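PDB 1TKS: 3,4-dihydroxy-2-butanone 4-phosphate synthase, which catalyses the conversion of D-ribulose 5-phosphate to formate and 3,4-dihydroxy-2-butanone 4-phosphate in riboflavin biosynthesis. Local coordinates for residues Phe20-Asp25 and Gly33-Ala38; Asn3-Ile8 and Ile190-Ile195. One frame throughout, in Å; residues are numbered along the deposited sequence.

Interaction 1: residues Phe20-Asp25 and Gly33-Ala38; sequences FLIVMD and GDLIMA
Gly-33 meets the folded end of Met-24: the thioether chain bends at both chi2 and chi3 and brings SD to 3.6 Å from Gly-33 CA, with CE close to the glycine N. Ile-22 CG2 also lies near Gly-33 CA, 4.5 Å away. At Asp-34 the backbone pairs with Val-23 in both directions. The bond from Val-23 N to Asp-34 O is short (2.8 Å), and the return bond from Asp-34 N to Val-23 O is longer, 3.2 Å. The carboxylate finds its partner outside the hairpin, OD2 being hydrogen-bonded to His-145 ND1. Leu-35, on the other face, lies beside Ile-22 and points the same way, CD2 being 3.8 Å from Ile-22 CG1. Ile-36 exchanges two backbone bonds with Leu-21 and sends CD1 obliquely to Val-23 CG2, 3.5 Å away. Met-37 takes the torsion that sets CG between its backbone N and carbonyl carbon (chi1 74°), which carries SD over one face of the Phe-20 ring, 3.8 Å from the centroid: a Met-aromatic contact. Strands 21-24 and 34-38 thus form a strongly twisted antiparallel beta hairpin in the core of the synthase, bearing Asp-34 of the probable D-ribulose 5-phosphate site.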
loop_
_atom_site.group_PDB
_atom_site.type_symbol
_atom_site.label_atom_id
_atom_site.label_comp_id
_atom_site.label_asym_id
_atom_site.label_seq_id
_atom_site.Cartn_x
_atom_site.Cartn_y
_atom_site.Cartn_z
ATOM N N PHE B 20 0.333 -1.948 -19.516
ATOM C CA PHE B 20 1.294 -2.130 -18.447
ATOM C C PHE B 20 2.507 -2.785 -19.089
ATOM O O PHE B 20 2.421 -3.356 -20.180
ATOM C CB PHE B 20 0.763 -3.105 -17.398
ATOM C CG PHE B 20 -0.095 -2.483 -16.347
ATOM C CD1 PHE B 20 -1.464 -2.726 -16.306
ATOM C CD2 PHE B 20 0.473 -1.681 -15.364
ATOM C CE1 PHE B 20 -2.252 -2.183 -15.290
ATOM C CE2 PHE B 20 -0.307 -1.136 -14.349
ATOM C CZ PHE B 20 -1.672 -1.387 -14.313
ATOM N N LEU B 21 3.632 -2.687 -18.401
ATOM C CA LEU B 21 4.859 -3.338 -18.816
ATOM C C LEU B 21 5.405 -3.952 -17.537
ATOM O O LEU B 21 5.306 -3.354 -16.467
ATOM C CB LEU B 21 5.877 -2.343 -19.382
ATOM C CG LEU B 21 5.640 -1.836 -20.802
ATOM C CD1 LEU B 21 6.726 -0.831 -21.171
ATOM C CD2 LEU B 21 5.650 -3.002 -21.780
ATOM N N ILE B 22 5.928 -5.167 -17.638
ATOM C CA ILE B 22 6.538 -5.823 -16.494
ATOM C C ILE B 22 7.993 -5.415 -16.649
ATOM O O ILE B 22 8.586 -5.604 -17.712
ATOM C CB ILE B 22 6.402 -7.352 -16.570
ATOM C CG1 ILE B 22 4.928 -7.737 -16.449
ATOM C CG2 ILE B 22 7.216 -8.007 -15.453
ATOM C CD1 ILE B 22 4.627 -9.186 -16.797
ATOM N N VAL B 23 8.558 -4.837 -15.598
ATOM C CA VAL B 23 9.931 -4.362 -15.647
ATOM C C VAL B 23 10.853 -5.037 -14.633
ATOM O O VAL B 23 10.564 -5.045 -13.439
ATOM C CB VAL B 23 9.954 -2.828 -15.424
ATOM C CG1 VAL B 23 11.370 -2.307 -15.468
ATOM C CG2 VAL B 23 9.102 -2.139 -16.489
ATOM N N MET B 24 11.955 -5.606 -15.124
ATOM C CA MET B 24 12.959 -6.270 -14.283
ATOM C C MET B 24 14.206 -5.388 -14.358
ATOM O O MET B 24 14.310 -4.535 -15.243
ATOM C CB MET B 24 13.343 -7.644 -14.839
ATOM C CG MET B 24 12.265 -8.419 -15.520
ATOM S SD MET B 24 10.871 -8.786 -14.415
ATOM C CE MET B 24 11.489 -10.142 -13.521
ATOM N N ASP B 25 15.142 -5.575 -13.432
ATOM C CA ASP B 25 16.385 -4.802 -13.447
ATOM C C ASP B 25 17.223 -5.170 -14.666
ATOM O O ASP B 25 17.729 -4.299 -15.371
ATOM C CB ASP B 25 17.214 -5.072 -12.193
ATOM C CG ASP B 25 16.679 -4.357 -10.978
ATOM O OD1 ASP B 25 16.118 -3.256 -11.139
ATOM O OD2 ASP B 25 16.839 -4.888 -9.859
ATOM N N GLY B 33 9.823 -8.753 -10.489
ATOM C CA GLY B 33 9.183 -7.848 -11.430
ATOM C C GLY B 33 8.143 -6.873 -10.906
ATOM O O GLY B 33 7.372 -7.179 -9.995
ATOM N N ASP B 34 8.127 -5.682 -11.500
ATOM C CA ASP B 34 7.174 -4.646 -11.129
ATOM C C ASP B 34 6.317 -4.276 -12.326
ATOM O O ASP B 34 6.785 -4.297 -13.466
ATOM C CB ASP B 34 7.889 -3.374 -10.649
ATOM C CG ASP B 34 8.493 -3.511 -9.258
ATOM O OD1 ASP B 34 8.190 -4.490 -8.552
ATOM O OD2 ASP B 34 9.271 -2.614 -8.872
ATOM N N LEU B 35 5.058 -3.947 -12.064
ATOM C CA LEU B 35 4.159 -3.510 -13.124
ATOM C C LEU B 35 4.296 -1.993 -13.189
ATOM O O LEU B 35 4.288 -1.322 -12.156
ATOM C CB LEU B 35 2.714 -3.879 -12.791
ATOM C CG LEU B 35 2.333 -5.327 -13.087
ATOM C CD1 LEU B 35 0.947 -5.607 -12.542
ATOM C CD2 LEU B 35 2.385 -5.565 -14.593
ATOM N N ILE B 36 4.439 -1.457 -14.398
ATOM C CA ILE B 36 4.570 -0.012 -14.593
ATOM C C ILE B 36 3.756 0.447 -15.800
ATOM O O ILE B 36 3.732 -0.225 -16.831
ATOM C CB ILE B 36 6.034 0.423 -14.876
ATOM C CG1 ILE B 36 6.979 -0.142 -13.812
ATOM C CG2 ILE B 36 6.116 1.948 -14.915
ATOM C CD1 ILE B 36 8.430 0.286 -13.987
ATOM N N MET B 37 3.082 1.585 -15.666
ATOM C CA MET B 37 2.325 2.154 -16.779
ATOM C C MET B 37 2.254 3.662 -16.631
ATOM O O MET B 37 2.591 4.205 -15.580
ATOM C CB MET B 37 0.908 1.555 -16.878
ATOM C CG MET B 37 -0.117 2.005 -15.827
ATOM S SD MET B 37 -1.805 1.591 -16.322
ATOM C CE MET B 37 -2.160 2.858 -17.517
ATOM N N ALA B 38 1.826 4.331 -17.694
ATOM C CA ALA B 38 1.713 5.783 -17.705
ATOM C C ALA B 38 0.714 6.263 -16.657
ATOM O O ALA B 38 -0.422 5.802 -16.615
ATOM C CB ALA B 38 1.287 6.257 -19.087
#

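Interaction 2: residues Asn3-Ile8 and Ile190-Ile195; sequences NIFTPI and IKIINI
The ring of Phe-5 packs tightly against Asn-194, whose ND2 stands 3.4 Å above the ring plane, over its centre. Amide and ring planes are 86° apart, and Ile-4 CG2 lies over the opposite face, so the ring is held between a neighbouring methyl and an amide nitrogen. The asparagine reaches this place because its CG sits between the backbone N and the carbonyl carbon (chi1 65°); its OD1 is meanwhile engaged as the N-cap of helix 195-203, accepting from Gln-197 N. Ile-192 adds CG2, 3.8 Å from Phe-5 CD2. The direct polar link is a nearly straight bond from Thr-6 N to Ile-192 O (2.8 Å, 163° at the hydrogen), and Phe-5 CA brings a CA-H...O contact to the same carbonyl. Here the irregular N-terminal segment runs along strand 191-194, an outermost strand of the chain's four-stranded mixed sheet, before Pro-7 takes the N-cap position of helix 8-16. Toward Lys-191 the packing gives way to a water-bridged rim. Thr-6 OG1 still comes to 3.3 Å from Lys-191 CB and the threonine CG2 meets the aliphatic chain crosswise, but the end of the lysine leads away. Water mediates the polar contact on this side: one molecule donates to Ile-4 O (2.9 Å), accepts from Ile-192 N (3.1 Å) and shares a hydrogen bond with Thr-6 OG1 (2.7 Å).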
loop_
_atom_site.group_PDB
_atom_site.type_symbol
_atom_site.label_atom_id
_atom_site.label_comp_id
_atom_site.label_asym_id
_atom_site.label_seq_id
_atom_site.Cartn_x
_atom_site.Cartn_y
_atom_site.Cartn_z
ATOM N N ASN B 3 13.755 -13.945 -26.750
ATOM C CA ASN B 3 12.537 -14.794 -26.626
ATOM C C ASN B 3 11.833 -14.569 -25.288
ATOM O O ASN B 3 10.845 -15.236 -24.977
ATOM C CB ASN B 3 12.912 -16.273 -26.770
ATOM C CG ASN B 3 13.860 -16.745 -25.684
ATOM O OD1 ASN B 3 14.973 -16.238 -25.550
ATOM N ND2 ASN B 3 13.420 -17.724 -24.901
ATOM N N ILE B 4 12.351 -13.635 -24.495
ATOM C CA ILE B 4 11.761 -13.326 -23.199
ATOM C C ILE B 4 11.369 -11.859 -23.100
ATOM O O ILE B 4 10.236 -11.534 -22.739
ATOM C CB ILE B 4 12.735 -13.644 -22.036
ATOM C CG1 ILE B 4 12.935 -15.156 -21.922
ATOM C CG2 ILE B 4 12.192 -13.080 -20.723
ATOM C CD1 ILE B 4 13.919 -15.568 -20.841
ATOM N N PHE B 5 12.305 -10.975 -23.427
ATOM C CA PHE B 5 12.041 -9.546 -23.343
ATOM C C PHE B 5 11.646 -8.901 -24.665
ATOM O O PHE B 5 12.216 -9.191 -25.719
ATOM C CB PHE B 5 13.254 -8.817 -22.756
ATOM C CG PHE B 5 13.700 -9.365 -21.428
ATOM C CD1 PHE B 5 14.729 -10.301 -21.355
ATOM C CD2 PHE B 5 13.070 -8.966 -20.247
ATOM C CE1 PHE B 5 15.117 -10.835 -20.133
ATOM C CE2 PHE B 5 13.457 -9.500 -19.018
ATOM C CZ PHE B 5 14.485 -10.435 -18.957
ATOM N N THR B 6 10.658 -8.016 -24.581
ATOM C CA THR B 6 10.130 -7.285 -25.728
ATOM C C THR B 6 11.057 -6.140 -26.133
ATOM O O THR B 6 11.585 -5.428 -25.280
ATOM C CB THR B 6 8.739 -6.696 -25.388
ATOM O OG1 THR B 6 7.799 -7.761 -25.198
ATOM C CG2 THR B 6 8.247 -5.782 -26.499
ATOM N N PRO B 7 11.284 -5.959 -27.445
ATOM C CA PRO B 7 12.153 -4.876 -27.922
ATOM C C PRO B 7 11.606 -3.542 -27.411
ATOM O O PRO B 7 10.392 -3.324 -27.405
ATOM C CB PRO B 7 12.047 -4.992 -29.440
ATOM C CG PRO B 7 11.824 -6.451 -29.651
ATOM C CD PRO B 7 10.828 -6.797 -28.568
ATOM N N ILE B 8 12.496 -2.643 -27.001
ATOM C CA ILE B 8 12.079 -1.351 -26.461
ATOM C C ILE B 8 11.062 -0.573 -27.291
ATOM O O ILE B 8 10.085 -0.068 -26.746
ATOM C CB ILE B 8 13.295 -0.420 -26.199
ATOM C CG1 ILE B 8 14.015 -0.829 -24.914
ATOM C CG2 ILE B 8 12.824 1.017 -26.043
ATOM C CD1 ILE B 8 14.431 -2.238 -24.873
ATOM N N ILE B 190 0.903 -9.146 -21.245
ATOM C CA ILE B 190 1.706 -7.990 -20.870
ATOM C C ILE B 190 3.159 -8.223 -21.263
ATOM O O ILE B 190 3.741 -9.263 -20.950
ATOM C CB ILE B 190 1.621 -7.725 -19.352
ATOM C CG1 ILE B 190 0.168 -7.431 -18.968
ATOM C CG2 ILE B 190 2.522 -6.550 -18.967
ATOM C CD1 ILE B 190 -0.059 -7.276 -17.465
ATOM N N LYS B 191 3.729 -7.247 -21.964
ATOM C CA LYS B 191 5.111 -7.311 -22.424
ATOM C C LYS B 191 6.082 -7.100 -21.270
ATOM O O LYS B 191 5.779 -6.392 -20.309
ATOM C CB LYS B 191 5.344 -6.252 -23.505
ATOM C CG LYS B 191 4.680 -6.575 -24.844
ATOM C CD LYS B 191 4.581 -5.329 -25.714
ATOM C CE LYS B 191 4.314 -5.676 -27.172
ATOM N NZ LYS B 191 3.131 -6.567 -27.341
ATOM N N ILE B 192 7.259 -7.707 -21.382
ATOM C CA ILE B 192 8.279 -7.624 -20.340
ATOM C C ILE B 192 9.568 -7.012 -20.873
ATOM O O ILE B 192 10.002 -7.333 -21.976
ATOM C CB ILE B 192 8.611 -9.032 -19.794
ATOM C CG1 ILE B 192 7.321 -9.743 -19.377
ATOM C CG2 ILE B 192 9.585 -8.929 -18.621
ATOM C CD1 ILE B 192 7.523 -11.198 -19.029
ATOM N N ILE B 193 10.170 -6.122 -20.091
ATOM C CA ILE B 193 11.432 -5.489 -20.473
ATOM C C ILE B 193 12.316 -5.415 -19.233
ATOM O O ILE B 193 11.876 -5.746 -18.132
ATOM C CB ILE B 193 11.237 -4.030 -20.983
ATOM C CG1 ILE B 193 10.550 -3.180 -19.909
ATOM C CG2 ILE B 193 10.418 -4.017 -22.267
ATOM C CD1 ILE B 193 10.655 -1.684 -20.150
ATOM N N ASN B 194 13.566 -5.005 -19.405
ATOM C CA ASN B 194 14.440 -4.837 -18.256
ATOM C C ASN B 194 15.178 -3.510 -18.398
ATOM O O ASN B 194 15.333 -2.990 -19.507
ATOM C CB ASN B 194 15.385 -6.046 -18.068
ATOM C CG ASN B 194 16.386 -6.220 -19.194
ATOM O OD1 ASN B 194 17.377 -5.497 -19.276
ATOM N ND2 ASN B 194 16.136 -7.196 -20.062
ATOM N N ILE B 195 15.593 -2.945 -17.269
ATOM C CA ILE B 195 16.265 -1.649 -17.261
ATOM C C ILE B 195 17.574 -1.620 -18.023
ATOM O O ILE B 195 17.879 -0.636 -18.689
ATOM C CB ILE B 195 16.494 -1.164 -15.819
ATOM C CG1 ILE B 195 15.138 -0.954 -15.140
ATOM C CG2 ILE B 195 17.309 0.127 -15.820
ATOM C CD1 ILE B 195 15.221 -0.602 -13.667
HETATM O O HOH W 1 7.969 -9.853 -23.431
#

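In the fold
Interactions 1 and 2, their centres about 10 Å apart, meet in one sheet, where strand 21-24 lies between strand 34-38, its antiparallel partner, and strand 191-194, its parallel one. Probable backbone hydrogen bonds join them, from Ile-193 N to Ile-22 O and from Ile-195 N to Met-24 O, each 2.9 Å. Met-24 also touches Phe-5, so the hairpin reaches the N-terminal segment directly. The probable active site lies nearer interaction 1: the side chain of Asp-34 is about 3 Å from that of His-145, a likely magnesium ligand, and Asp-25 OD1 is hydrogen-bonded to NE2 of the same imidazole. In interaction 2, the Asn-194 side chain is about 7 Å from that of Arg-143, a probable substrate-binding residue.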